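Local coordinates for protein alcohol dehydrogenase, zinc-containing (Thermotoga maritima, PDB 1VJ0) that binds two zinc ions per chain and probably works as an oxidoreductase of the medium-chain, zinc-containing alcohol dehydrogenase family, at residues I40-I45 against E85-K90; I45-L50 against D102-N107; D92-L97 against D160-S165; D171-A176 against K334-T339; G180-H185 against G205-F210. All coordinates share one frame; numbering follows the deposited sequence.

Contact 1 of 5, residues I40-I45 against E85-K90; sequences IPRGSI and EVNGEK
The backbone N of G43 is gripped twice by N87. Its main bond goes to the N87 carbonyl O at 2.9 Å, in the plane of that carbonyl but bent at the hydrogen (134°), and a weak second one reaches N87 OD1 at 3.4 Å. In return N87 N donates almost straight to S44 O, 2.9 Å away. With CG anti to its own N (chi1 171°), N87 lays its amide alongside the 40-43 backbone, OD1 near R42 CA and G43 N, while ND2 donates to a water that also accepts from I40 N. Asparagine suits the place because its short amide offers both a donor and an acceptor; its backbone forms an inverse gamma turn. I40 CG1 slides past N87 CB at 3.8 Å.

The opposing loop is a type II turn, P41 to S44, with G43 at the position of positive phi that glycine adopts easily. S44 N and S44 OG both bond P41 O from the same face of its plane. Beyond the turn I45 pairs with V86, antiparallel and non-hydrogen-bonded, and I45 CD1 rests on K90 CG (3.7 Å), crossing a chain whose NZ continues to P157 O and T159 O. The contact thus joins the loop between strands 31-37 and 45-54 to the end of strand 78-86, with R42 packing on R42 of a second subunit.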
# COMPACT_ATOMS: atom_id res chain seq x y z
N ILE A 40 11.77 -41.73 11.05
CA ILE A 40 10.84 -40.62 10.81
C ILE A 40 10.76 -40.32 9.29
O ILE A 40 11.70 -40.67 8.55
CB ILE A 40 11.24 -39.35 11.62
CG1 ILE A 40 12.64 -38.81 11.26
CG2 ILE A 40 11.21 -39.65 13.12
CD1 ILE A 40 13.09 -37.63 12.13
N PRO A 41 9.68 -39.72 8.81
CA PRO A 41 9.56 -39.44 7.38
C PRO A 41 10.72 -38.62 6.84
O PRO A 41 11.26 -37.75 7.55
CB PRO A 41 8.24 -38.69 7.29
CG PRO A 41 7.51 -39.22 8.42
CD PRO A 41 8.47 -39.29 9.54
N ARG A 42 11.09 -38.90 5.61
CA ARG A 42 12.16 -38.18 4.96
C ARG A 42 12.04 -36.67 5.13
O ARG A 42 11.00 -36.06 4.88
CB ARG A 42 12.23 -38.55 3.47
CG ARG A 42 13.50 -38.11 2.78
CD ARG A 42 13.39 -38.12 1.26
NE ARG A 42 13.39 -39.51 0.78
CZ ARG A 42 12.52 -40.06 -0.09
NH1 ARG A 42 11.54 -39.36 -0.67
NH2 ARG A 42 12.67 -41.34 -0.41
N GLY A 43 13.13 -36.05 5.57
CA GLY A 43 13.21 -34.61 5.66
C GLY A 43 12.80 -34.08 7.05
O GLY A 43 13.00 -32.91 7.34
N SER A 44 12.19 -34.95 7.86
CA SER A 44 11.58 -34.57 9.12
C SER A 44 12.62 -34.21 10.16
O SER A 44 13.76 -34.65 10.04
CB SER A 44 10.81 -35.76 9.71
OG SER A 44 9.66 -36.04 8.95
N ILE A 45 12.17 -33.50 11.20
CA ILE A 45 12.98 -33.08 12.32
C ILE A 45 12.40 -33.63 13.64
O ILE A 45 11.25 -33.36 13.96
CB ILE A 45 13.07 -31.51 12.42
CG1 ILE A 45 13.53 -30.93 11.09
CG2 ILE A 45 14.06 -31.13 13.52
CD1 ILE A 45 12.41 -30.55 10.08
N GLU A 85 17.22 -34.89 15.97
CA GLU A 85 17.74 -35.37 14.74
C GLU A 85 16.97 -34.81 13.54
O GLU A 85 15.83 -34.37 13.64
CB GLU A 85 17.82 -36.90 14.77
CG GLU A 85 16.56 -37.65 14.49
CD GLU A 85 16.71 -39.17 14.62
OE1 GLU A 85 17.18 -39.64 15.68
OE2 GLU A 85 16.35 -39.91 13.64
N VAL A 86 17.65 -34.79 12.41
CA VAL A 86 17.11 -34.40 11.15
C VAL A 86 17.36 -35.55 10.21
O VAL A 86 18.49 -35.99 10.03
CB VAL A 86 17.84 -33.17 10.52
CG1 VAL A 86 17.13 -32.73 9.28
CG2 VAL A 86 17.91 -31.99 11.51
N ASN A 87 16.29 -36.02 9.59
CA ASN A 87 16.37 -37.10 8.59
C ASN A 87 16.73 -36.49 7.21
O ASN A 87 15.84 -36.17 6.46
CB ASN A 87 15.01 -37.83 8.51
CG ASN A 87 14.94 -38.81 7.35
OD1 ASN A 87 15.40 -38.49 6.24
ND2 ASN A 87 14.34 -39.98 7.57
N GLY A 88 18.00 -36.30 6.91
CA GLY A 88 18.41 -35.49 5.75
C GLY A 88 18.95 -34.14 6.23
O GLY A 88 19.71 -34.09 7.19
N GLU A 89 18.52 -33.06 5.58
CA GLU A 89 18.93 -31.69 5.93
C GLU A 89 17.73 -30.79 6.09
O GLU A 89 16.70 -30.97 5.42
CB GLU A 89 19.82 -31.07 4.83
CG GLU A 89 21.08 -31.83 4.50
CD GLU A 89 20.77 -33.08 3.69
OE1 GLU A 89 20.02 -33.02 2.68
OE2 GLU A 89 21.22 -34.13 4.10
N LYS A 90 17.85 -29.83 7.00
CA LYS A 90 16.81 -28.81 7.19
C LYS A 90 17.43 -27.47 7.53
O LYS A 90 18.25 -27.37 8.39
CB LYS A 90 15.80 -29.23 8.25
CG LYS A 90 14.75 -28.15 8.54
CD LYS A 90 13.80 -27.90 7.37
CE LYS A 90 12.75 -26.84 7.73
NZ LYS A 90 11.79 -26.42 6.58
O HOH W 1 14.68 -41.33 9.86
O HOH W 2 14.02 -31.15 5.64

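Contact 2 of 5, residues I45-L50 against D102-N107; sequences ILVEIL and DLIVWN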
# COMPACT_ATOMS: atom_id res chain seq x y z
N ILE A 45 12.17 -33.50 11.20
CA ILE A 45 12.98 -33.08 12.32
C ILE A 45 12.40 -33.63 13.64
O ILE A 45 11.25 -33.36 13.96
CB ILE A 45 13.07 -31.51 12.42
CG1 ILE A 45 13.53 -30.93 11.09
CG2 ILE A 45 14.06 -31.13 13.52
CD1 ILE A 45 12.41 -30.55 10.08
N LEU A 46 13.17 -34.43 14.35
CA LEU A 46 12.74 -34.90 15.66
C LEU A 46 13.15 -33.87 16.69
O LEU A 46 14.35 -33.54 16.79
CB LEU A 46 13.37 -36.23 15.97
CG LEU A 46 12.94 -36.92 17.26
CD1 LEU A 46 11.43 -37.11 17.38
CD2 LEU A 46 13.68 -38.29 17.31
N VAL A 47 12.19 -33.38 17.44
CA VAL A 47 12.38 -32.27 18.36
C VAL A 47 11.98 -32.69 19.77
O VAL A 47 10.91 -33.26 19.97
CB VAL A 47 11.58 -31.02 17.90
CG1 VAL A 47 11.74 -29.83 18.88
CG2 VAL A 47 12.02 -30.62 16.50
N GLU A 48 12.86 -32.42 20.71
CA GLU A 48 12.57 -32.52 22.14
C GLU A 48 11.82 -31.26 22.57
O GLU A 48 12.33 -30.13 22.42
CB GLU A 48 13.89 -32.64 22.92
CG GLU A 48 13.67 -32.71 24.44
CD GLU A 48 14.90 -32.43 25.26
OE1 GLU A 48 16.01 -32.18 24.69
OE2 GLU A 48 14.73 -32.41 26.50
N ILE A 49 10.60 -31.41 23.04
CA ILE A 49 9.82 -30.26 23.53
C ILE A 49 10.41 -29.74 24.84
O ILE A 49 10.62 -30.52 25.75
CB ILE A 49 8.32 -30.61 23.71
CG1 ILE A 49 7.64 -30.94 22.36
CG2 ILE A 49 7.55 -29.52 24.45
CD1 ILE A 49 7.45 -29.72 21.44
N LEU A 50 10.68 -28.43 24.90
CA LEU A 50 11.09 -27.78 26.14
C LEU A 50 10.01 -26.89 26.74
O LEU A 50 9.95 -26.75 27.96
CB LEU A 50 12.42 -27.01 25.97
CG LEU A 50 13.61 -27.81 25.46
CD1 LEU A 50 14.73 -26.92 24.90
CD2 LEU A 50 14.09 -28.73 26.58
N ASP A 102 20.47 -27.76 18.46
CA ASP A 102 19.92 -26.43 18.18
C ASP A 102 18.59 -26.20 18.88
O ASP A 102 17.74 -27.09 18.95
CB ASP A 102 19.69 -26.21 16.68
CG ASP A 102 20.99 -26.05 15.90
OD1 ASP A 102 22.05 -25.79 16.50
OD2 ASP A 102 21.04 -26.18 14.67
N LEU A 103 18.39 -24.97 19.36
CA LEU A 103 17.09 -24.55 19.91
C LEU A 103 16.34 -23.94 18.78
O LEU A 103 16.91 -23.19 17.97
CB LEU A 103 17.25 -23.55 21.07
CG LEU A 103 18.09 -24.05 22.25
CD1 LEU A 103 18.32 -22.97 23.26
CD2 LEU A 103 17.45 -25.26 22.93
N ILE A 104 15.05 -24.28 18.70
CA ILE A 104 14.19 -23.78 17.66
C ILE A 104 12.80 -23.44 18.12
O ILE A 104 12.30 -23.96 19.14
CB ILE A 104 14.11 -24.81 16.48
CG1 ILE A 104 13.44 -26.13 16.90
CG2 ILE A 104 15.49 -25.03 15.93
CD1 ILE A 104 13.02 -27.03 15.69
N VAL A 105 12.17 -22.56 17.36
CA VAL A 105 10.74 -22.42 17.36
C VAL A 105 10.27 -22.56 15.90
O VAL A 105 11.08 -22.57 14.97
CB VAL A 105 10.26 -21.10 17.98
CG1 VAL A 105 10.59 -21.06 19.42
CG2 VAL A 105 10.89 -19.88 17.26
N TRP A 106 8.97 -22.74 15.72
CA TRP A 106 8.44 -23.04 14.42
C TRP A 106 7.02 -22.56 14.27
O TRP A 106 6.26 -22.38 15.24
CB TRP A 106 8.51 -24.56 14.12
CG TRP A 106 7.77 -25.42 15.10
CD1 TRP A 106 6.47 -25.85 14.98
CD2 TRP A 106 8.25 -25.96 16.34
NE1 TRP A 106 6.13 -26.61 16.07
CE2 TRP A 106 7.19 -26.69 16.92
CE3 TRP A 106 9.46 -25.90 17.02
CZ2 TRP A 106 7.31 -27.35 18.15
CZ3 TRP A 106 9.58 -26.55 18.25
CH2 TRP A 106 8.50 -27.26 18.80
N ASN A 107 6.65 -22.36 13.02
CA ASN A 107 5.25 -22.02 12.68
C ASN A 107 4.41 -23.32 12.81
O ASN A 107 4.69 -24.35 12.19
CB ASN A 107 5.19 -21.42 11.24
CG ASN A 107 3.80 -20.93 10.83
OD1 ASN A 107 2.78 -21.19 11.50
ND2 ASN A 107 3.76 -20.19 9.70
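L103 reaches L50 with its CD2 methyl, which meets L50 CD1 at 3.7 Å; the two side chains cross at about a right angle, and both leucines are partly exposed. One residue on, the buried I104 sends the end of its side chain to V47, CD1 meeting V47 CG2 tip to tip at 3.8 Å. The long, unbranched end of isoleucine spans the gap where the axes of 45-49 and 103-106 come closest, 8.9 Å. W106 closes the row. Its CG sits between the backbone N and the carbonyl carbon (chi1 59°), and the six-membered part of the indole is thereby presented to strand 45-49. I49 CD1 touches that ring at its edge, in plane, 3.8 Å from CH2, whereas V47 CG1 approaches obliquely, 4.0 Å from CZ3. V47 therefore serves two partners, one methyl to I104 and the other to W106, a task well matched to a beta-branched residue. The W106 side chain is about 8 Å from those of the zinc ligands H77 and E78.

The strands run nearly at right angles (102°) and exchange no hydrogen bond, so this is face-to-face packing across the interior of the curled sheet of the GroES-like domain. Aliphatic methyls and an aromatic rim hold it together by dispersion and exclusion of water.

Contact 3 of 5, residues D92-L97 against D160-S165; sequences DLNGEL and DVLKVS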
# COMPACT_ATOMS: atom_id res chain seq x y z
N ASP A 92 16.76 -23.47 8.56
CA ASP A 92 15.78 -22.54 9.11
C ASP A 92 15.51 -21.42 8.09
O ASP A 92 16.09 -21.41 6.97
CB ASP A 92 16.22 -22.04 10.49
CG ASP A 92 17.11 -20.85 10.47
OD1 ASP A 92 17.70 -20.46 9.41
OD2 ASP A 92 17.27 -20.22 11.55
N LEU A 93 14.60 -20.51 8.44
CA LEU A 93 14.19 -19.45 7.49
C LEU A 93 15.31 -18.47 7.07
O LEU A 93 15.19 -17.78 6.07
CB LEU A 93 13.04 -18.68 8.06
CG LEU A 93 11.69 -19.43 8.02
CD1 LEU A 93 10.77 -18.96 9.14
CD2 LEU A 93 11.02 -19.30 6.65
N ASN A 94 16.39 -18.41 7.85
CA ASN A 94 17.54 -17.57 7.50
C ASN A 94 18.60 -18.33 6.72
O ASN A 94 19.64 -17.75 6.35
CB ASN A 94 18.16 -16.94 8.75
CG ASN A 94 17.24 -15.91 9.38
OD1 ASN A 94 16.61 -15.09 8.67
ND2 ASN A 94 17.12 -15.96 10.71
N GLY A 95 18.33 -19.62 6.46
CA GLY A 95 19.21 -20.44 5.68
C GLY A 95 20.16 -21.28 6.50
O GLY A 95 21.05 -21.92 5.93
N GLU A 96 20.05 -21.26 7.82
CA GLU A 96 21.06 -21.95 8.62
C GLU A 96 20.66 -23.40 8.76
O GLU A 96 19.53 -23.70 9.13
CB GLU A 96 21.21 -21.39 10.03
CG GLU A 96 21.46 -19.90 10.15
CD GLU A 96 21.82 -19.61 11.60
OE1 GLU A 96 22.77 -20.27 12.15
OE2 GLU A 96 21.14 -18.76 12.20
N LEU A 97 21.62 -24.27 8.54
CA LEU A 97 21.47 -25.70 8.72
C LEU A 97 21.27 -26.10 10.18
O LEU A 97 22.09 -25.80 11.01
CB LEU A 97 22.70 -26.45 8.16
CG LEU A 97 22.66 -26.77 6.67
CD1 LEU A 97 24.04 -27.27 6.16
CD2 LEU A 97 21.59 -27.80 6.36
N ASP A 160 8.18 -24.33 8.68
CA ASP A 160 9.02 -23.14 8.84
C ASP A 160 9.57 -23.05 10.25
O ASP A 160 8.85 -22.98 11.24
CB ASP A 160 8.24 -21.89 8.44
CG ASP A 160 7.74 -21.96 6.99
OD1 ASP A 160 8.49 -22.39 6.08
OD2 ASP A 160 6.59 -21.68 6.68
N VAL A 161 10.90 -23.04 10.31
CA VAL A 161 11.63 -23.09 11.55
C VAL A 161 12.52 -21.86 11.65
O VAL A 161 13.06 -21.34 10.65
CB VAL A 161 12.48 -24.38 11.60
CG1 VAL A 161 13.25 -24.47 12.89
CG2 VAL A 161 11.59 -25.63 11.40
N LEU A 162 12.73 -21.44 12.90
CA LEU A 162 13.71 -20.42 13.22
C LEU A 162 14.54 -20.91 14.43
O LEU A 162 13.98 -21.25 15.45
CB LEU A 162 12.94 -19.17 13.62
CG LEU A 162 13.51 -17.78 13.46
CD1 LEU A 162 14.03 -17.56 12.03
CD2 LEU A 162 12.45 -16.71 13.80
N LYS A 163 15.87 -20.95 14.26
CA LYS A 163 16.84 -21.17 15.30
C LYS A 163 16.84 -19.99 16.25
O LYS A 163 16.81 -18.83 15.79
CB LYS A 163 18.26 -21.22 14.75
CG LYS A 163 18.79 -22.55 14.45
CD LYS A 163 20.17 -22.45 13.78
CE LYS A 163 21.26 -22.30 14.81
NZ LYS A 163 22.59 -22.21 14.07
N VAL A 164 16.91 -20.29 17.54
CA VAL A 164 17.02 -19.28 18.57
C VAL A 164 18.22 -19.61 19.43
O VAL A 164 18.92 -20.61 19.19
CB VAL A 164 15.72 -19.16 19.41
CG1 VAL A 164 14.55 -18.69 18.57
CG2 VAL A 164 15.40 -20.48 20.14
N SER A 165 18.51 -18.78 20.43
CA SER A 165 19.67 -19.01 21.28
C SER A 165 19.29 -19.26 22.73
O SER A 165 18.13 -19.15 23.11
CB SER A 165 20.57 -17.80 21.23
OG SER A 165 20.06 -16.80 22.09
O HOH W 3 22.79 -24.72 13.30
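K163 meets the 92-97 loop with both ends of the residue. Its NZ forms a salt bridge to E96 OE1 at 2.7 Å, arriving from above the carboxylate plane, and also donates to a water held by L97 O; the bend in its chain (chi3 84°) brings the ammonium group there. Its backbone N, meanwhile, donates nearly straight to the anti lone pair of D92 OD2 at 3.1 Å.

The other oxygen of D92, OD1, accepts from N94 N in an Asx turn and from E96 N, each at 2.9 Å and from opposite faces of the carboxylate; these bonds tie it to E96 and to the type I turn D92-G95, itself closed by G95 N to D92 O. Aspartate is short enough to bond its own turn and still reach a strand.

L93 adds a backbone bond, its N to V161 O at 2.8 Å, and lays CD1 against D160 CB (3.9 Å). Next to it N94 ND2 lies on L162 CD1, while N94 OD1 accepts from R266 of a third subunit. The loop thus lies along strand 161-164, whose backbone also bonds to strand 103-106; helix 329-340 covers L93 through F332 and V333, and L162 through V336.

Contact 4 of 5, residues D171-A176 against K334-T339; sequences DVLAMA and KTVSIT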
# COMPACT_ATOMS: atom_id res chain seq x y z
N ASP A 171 9.80 -20.19 26.87
CA ASP A 171 8.43 -20.12 27.38
C ASP A 171 7.66 -18.98 26.76
O ASP A 171 6.54 -19.17 26.36
CB ASP A 171 8.47 -19.95 28.89
CG ASP A 171 8.76 -21.25 29.63
OD1 ASP A 171 8.78 -22.34 29.00
OD2 ASP A 171 8.95 -21.25 30.85
N VAL A 172 8.27 -17.79 26.70
CA VAL A 172 7.60 -16.63 26.10
C VAL A 172 7.42 -16.87 24.61
O VAL A 172 6.38 -16.52 24.04
CB VAL A 172 8.37 -15.33 26.36
CG1 VAL A 172 7.82 -14.16 25.52
CG2 VAL A 172 8.31 -14.99 27.84
N LEU A 173 8.44 -17.42 23.94
CA LEU A 173 8.31 -17.70 22.51
C LEU A 173 7.18 -18.69 22.20
O LEU A 173 6.41 -18.48 21.27
CB LEU A 173 9.61 -18.22 21.90
CG LEU A 173 10.69 -17.15 21.81
CD1 LEU A 173 11.99 -17.77 21.33
CD2 LEU A 173 10.23 -16.01 20.90
N ALA A 174 7.10 -19.76 22.96
CA ALA A 174 6.01 -20.73 22.74
C ALA A 174 4.62 -20.06 22.79
O ALA A 174 3.81 -20.19 21.83
CB ALA A 174 6.10 -21.86 23.73
N MET A 175 4.38 -19.29 23.82
CA MET A 175 3.10 -18.56 23.92
C MET A 175 2.87 -17.58 22.76
O MET A 175 1.76 -17.46 22.24
CB MET A 175 3.05 -17.84 25.27
CG MET A 175 2.17 -16.63 25.23
SD MET A 175 2.21 -15.77 26.76
CE MET A 175 3.89 -15.18 26.86
N ALA A 176 3.93 -16.91 22.33
CA ALA A 176 3.87 -15.87 21.32
C ALA A 176 3.41 -16.38 19.97
O ALA A 176 2.86 -15.63 19.15
CB ALA A 176 5.26 -15.27 21.13
N LYS A 334 8.25 -11.86 12.32
CA LYS A 334 8.18 -10.52 12.88
C LYS A 334 7.73 -10.52 14.34
O LYS A 334 8.13 -9.68 15.15
CB LYS A 334 7.30 -9.62 12.02
CG LYS A 334 7.78 -9.54 10.59
CD LYS A 334 6.80 -8.83 9.66
CE LYS A 334 7.29 -8.96 8.21
NZ LYS A 334 6.28 -8.55 7.13
N THR A 335 6.87 -11.47 14.68
CA THR A 335 6.43 -11.64 16.08
C THR A 335 7.60 -12.09 16.96
O THR A 335 7.78 -11.59 18.07
CB THR A 335 5.30 -12.67 16.14
OG1 THR A 335 4.16 -12.15 15.44
CG2 THR A 335 4.85 -12.93 17.57
N VAL A 336 8.38 -13.05 16.49
CA VAL A 336 9.55 -13.47 17.21
C VAL A 336 10.49 -12.28 17.42
O VAL A 336 10.99 -12.10 18.53
CB VAL A 336 10.26 -14.65 16.49
CG1 VAL A 336 11.64 -14.91 17.04
CG2 VAL A 336 9.40 -15.89 16.53
N SER A 337 10.68 -11.43 16.40
CA SER A 337 11.57 -10.25 16.59
C SER A 337 11.06 -9.28 17.66
O SER A 337 11.81 -8.87 18.56
CB SER A 337 11.84 -9.53 15.25
OG SER A 337 12.64 -8.36 15.44
N ILE A 338 9.77 -8.92 17.59
CA ILE A 338 9.20 -8.02 18.60
C ILE A 338 9.28 -8.64 19.99
O ILE A 338 9.66 -8.00 20.98
CB ILE A 338 7.76 -7.65 18.24
CG1 ILE A 338 7.73 -6.75 17.01
CG2 ILE A 338 7.06 -6.91 19.38
CD1 ILE A 338 6.29 -6.68 16.35
N THR A 339 8.90 -9.91 20.06
CA THR A 339 8.87 -10.62 21.32
C THR A 339 10.27 -10.61 21.99
O THR A 339 10.39 -10.38 23.19
CB THR A 339 8.33 -12.03 21.09
OG1 THR A 339 6.96 -11.96 20.68
CG2 THR A 339 8.31 -12.82 22.41
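T339 turns OG1 to the side of its own backbone N and leaves CG2 anti to that N (chi1 -66°), which points the methyl at V172 and keeps the hydroxyl over its own helix. OG1 donates to T335 O at 2.8 Å, the turn below, joining the T339 N bond to the same oxygen from the opposite face of the carbonyl plane. With its polar atom occupied in this way, threonine behaves across the contact largely as a beta-branched apolar residue.

V172 has CG1 anti to its N (chi1 170°), and this methyl slides past T339 CG2 at 3.4 Å, tighter than usual carbon contact. L173 comes in beside it: its CD2 lies 4.0 Å from T339 CG2 and 4.3 Å from V336 CG1, touching both residues of helix 329-340. A176, one turn on, is small enough for T339 OG1, 3.7 Å away, and CG2 to lie against its CB, while the T339 hydroxyl, being bonded to T335 O, can be buried. T335 CG2 packs on A176 O while its OG1 bonds H331 O within the helix.

No hydrogen bond links the two helices, whose axes approach to 10.2 Å with their directions at 141°, closer to antiparallel than to perpendicular. Helix 170-188 also carries the zinc ligand C178, two residues after A176. F210 of helix 206-217 touches both A176 and T339, Y343 and L346 of helix 343-346 cover V172, and S337 of helix 329-340 bonds E221 of a third subunit.

Contact 5 of 5, residues G180-H185 against G205-F210; sequences GATAYH and GPLGLF
F210 lays one face of its ring over G180 CA, a CH-pi contact with the carbon 3.9 Å from the ring centroid and 26° off its normal, displaced toward the rim above CD2 and CG. The unusual chi1 of -94° lies away from the common staggered values and turns the ring flat against segment 180-185 of helix 170-188. Glycine, having no side chain, lets the aromatic face come down directly onto the backbone; CD2 is 3.5 Å from G180 CA. The edge of the same ring meets P206 O of its own helix.

L207 uses a different conformation. Its CG is anti to the backbone N and chi2 is 65°, which swings CD1 toward segment 180-185, where it lies 3.8 Å from A183 CB and 3.6 Å from A183 N. The same methyl runs obliquely by T182 CG2 (4.1 Å); T182 OG1 points back into its helix, weakly bonded to C178 O, a backbone atom of a zinc ligand. A183 CB also reaches F210 CB at 4.2 Å, and its smallness lets the axes approach to 8.3 Å.

G205 is the N-cap of helix 206-217 and, with G208, is consistent with the glycine-rich turn of a Rossmann-type dinucleotide-binding fold. No hydrogen bond joins the two segments; apolar side chains meet each other and the opposite backbone, which suggests that close fit, rather than polar bonding, determines how these two segments meet.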
# COMPACT_ATOMS: atom_id res chain seq x y z
N GLY A 180 0.35 -14.09 19.93
CA GLY A 180 1.20 -13.02 19.45
C GLY A 180 1.27 -12.83 17.96
O GLY A 180 1.24 -11.69 17.47
N ALA A 181 1.31 -13.91 17.20
CA ALA A 181 1.33 -13.77 15.75
C ALA A 181 -0.01 -13.35 15.15
O ALA A 181 -0.07 -12.63 14.15
CB ALA A 181 1.86 -15.04 15.11
N THR A 182 -1.11 -13.76 15.80
CA THR A 182 -2.40 -13.29 15.38
C THR A 182 -2.53 -11.79 15.67
O THR A 182 -2.96 -11.01 14.80
CB THR A 182 -3.50 -14.15 16.04
OG1 THR A 182 -3.40 -15.47 15.55
CG2 THR A 182 -4.88 -13.66 15.65
N ALA A 183 -2.11 -11.34 16.86
CA ALA A 183 -2.08 -9.91 17.15
C ALA A 183 -1.16 -9.15 16.14
O ALA A 183 -1.51 -8.10 15.63
CB ALA A 183 -1.63 -9.65 18.62
N TYR A 184 0.01 -9.71 15.84
CA TYR A 184 0.87 -9.10 14.84
C TYR A 184 0.14 -8.96 13.50
O TYR A 184 0.15 -7.88 12.88
CB TYR A 184 2.28 -9.76 14.71
CG TYR A 184 3.03 -8.91 13.74
CD1 TYR A 184 3.54 -7.70 14.14
CD2 TYR A 184 3.06 -9.23 12.40
CE1 TYR A 184 4.10 -6.83 13.23
CE2 TYR A 184 3.64 -8.37 11.48
CZ TYR A 184 4.14 -7.17 11.90
OH TYR A 184 4.66 -6.32 10.96
N HIS A 185 -0.47 -10.03 13.02
CA HIS A 185 -1.22 -10.02 11.79
C HIS A 185 -2.18 -8.81 11.80
O HIS A 185 -2.33 -8.05 10.82
CB HIS A 185 -1.97 -11.37 11.66
CG HIS A 185 -2.78 -11.53 10.40
ND1 HIS A 185 -3.41 -12.72 10.07
CD2 HIS A 185 -2.99 -10.70 9.36
CE1 HIS A 185 -4.03 -12.57 8.91
NE2 HIS A 185 -3.78 -11.36 8.45
N GLY A 205 -6.78 -10.50 27.54
CA GLY A 205 -6.21 -11.85 27.50
C GLY A 205 -4.90 -11.78 26.72
O GLY A 205 -4.46 -10.73 26.34
N PRO A 206 -4.24 -12.90 26.51
CA PRO A 206 -2.92 -12.88 25.82
C PRO A 206 -2.92 -12.16 24.48
O PRO A 206 -1.96 -11.43 24.15
CB PRO A 206 -2.60 -14.36 25.63
CG PRO A 206 -3.22 -14.99 26.83
CD PRO A 206 -4.57 -14.23 27.05
N LEU A 207 -3.96 -12.35 23.70
CA LEU A 207 -4.08 -11.65 22.42
C LEU A 207 -4.04 -10.13 22.59
O LEU A 207 -3.19 -9.41 21.97
CB LEU A 207 -5.36 -12.08 21.70
CG LEU A 207 -5.64 -11.44 20.32
CD1 LEU A 207 -4.61 -11.86 19.33
CD2 LEU A 207 -6.99 -11.85 19.83
N GLY A 208 -4.94 -9.61 23.42
CA GLY A 208 -4.99 -8.17 23.66
C GLY A 208 -3.70 -7.63 24.29
O GLY A 208 -3.20 -6.54 23.93
N LEU A 209 -3.14 -8.41 25.20
CA LEU A 209 -1.88 -8.03 25.86
C LEU A 209 -0.64 -8.02 24.94
O LEU A 209 0.17 -7.07 24.99
CB LEU A 209 -1.66 -8.88 27.08
CG LEU A 209 -2.70 -8.72 28.21
CD1 LEU A 209 -2.53 -9.85 29.18
CD2 LEU A 209 -2.55 -7.38 28.92
N PHE A 210 -0.50 -8.99 24.07
CA PHE A 210 0.51 -8.90 23.01
C PHE A 210 0.27 -7.68 22.14
O PHE A 210 1.23 -7.02 21.76
CB PHE A 210 0.56 -10.18 22.14
CG PHE A 210 1.57 -11.17 22.57
CD1 PHE A 210 1.28 -12.10 23.56
CD2 PHE A 210 2.83 -11.18 21.98
CE1 PHE A 210 2.24 -13.01 23.96
CE2 PHE A 210 3.75 -12.10 22.36
CZ PHE A 210 3.48 -12.99 23.36

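Contacts 1, 2 and 3 lie together in the GroES-like part of the chain, their centres 10 to 14 Å apart, and all reach one curled mixed sheet. Contacts 1 and 2 share I45 and cross along the chain; contacts 2 and 3 cross too, and their strands 103-106 and 161-164 are neighbours. Contact 4 follows, with contact 5 nested inside the loop it closes; both use helix 170-188, their centres about 10 Å apart. Contacts 2 and 3 touch contact 4 through L173 and V336, whereas contacts 1 and 5 lie 32 Å apart between centres. The helix therefore connects the sheet domain to the Rossmann-type domain, beside the zinc held by C55, H77, E78 and its own C178.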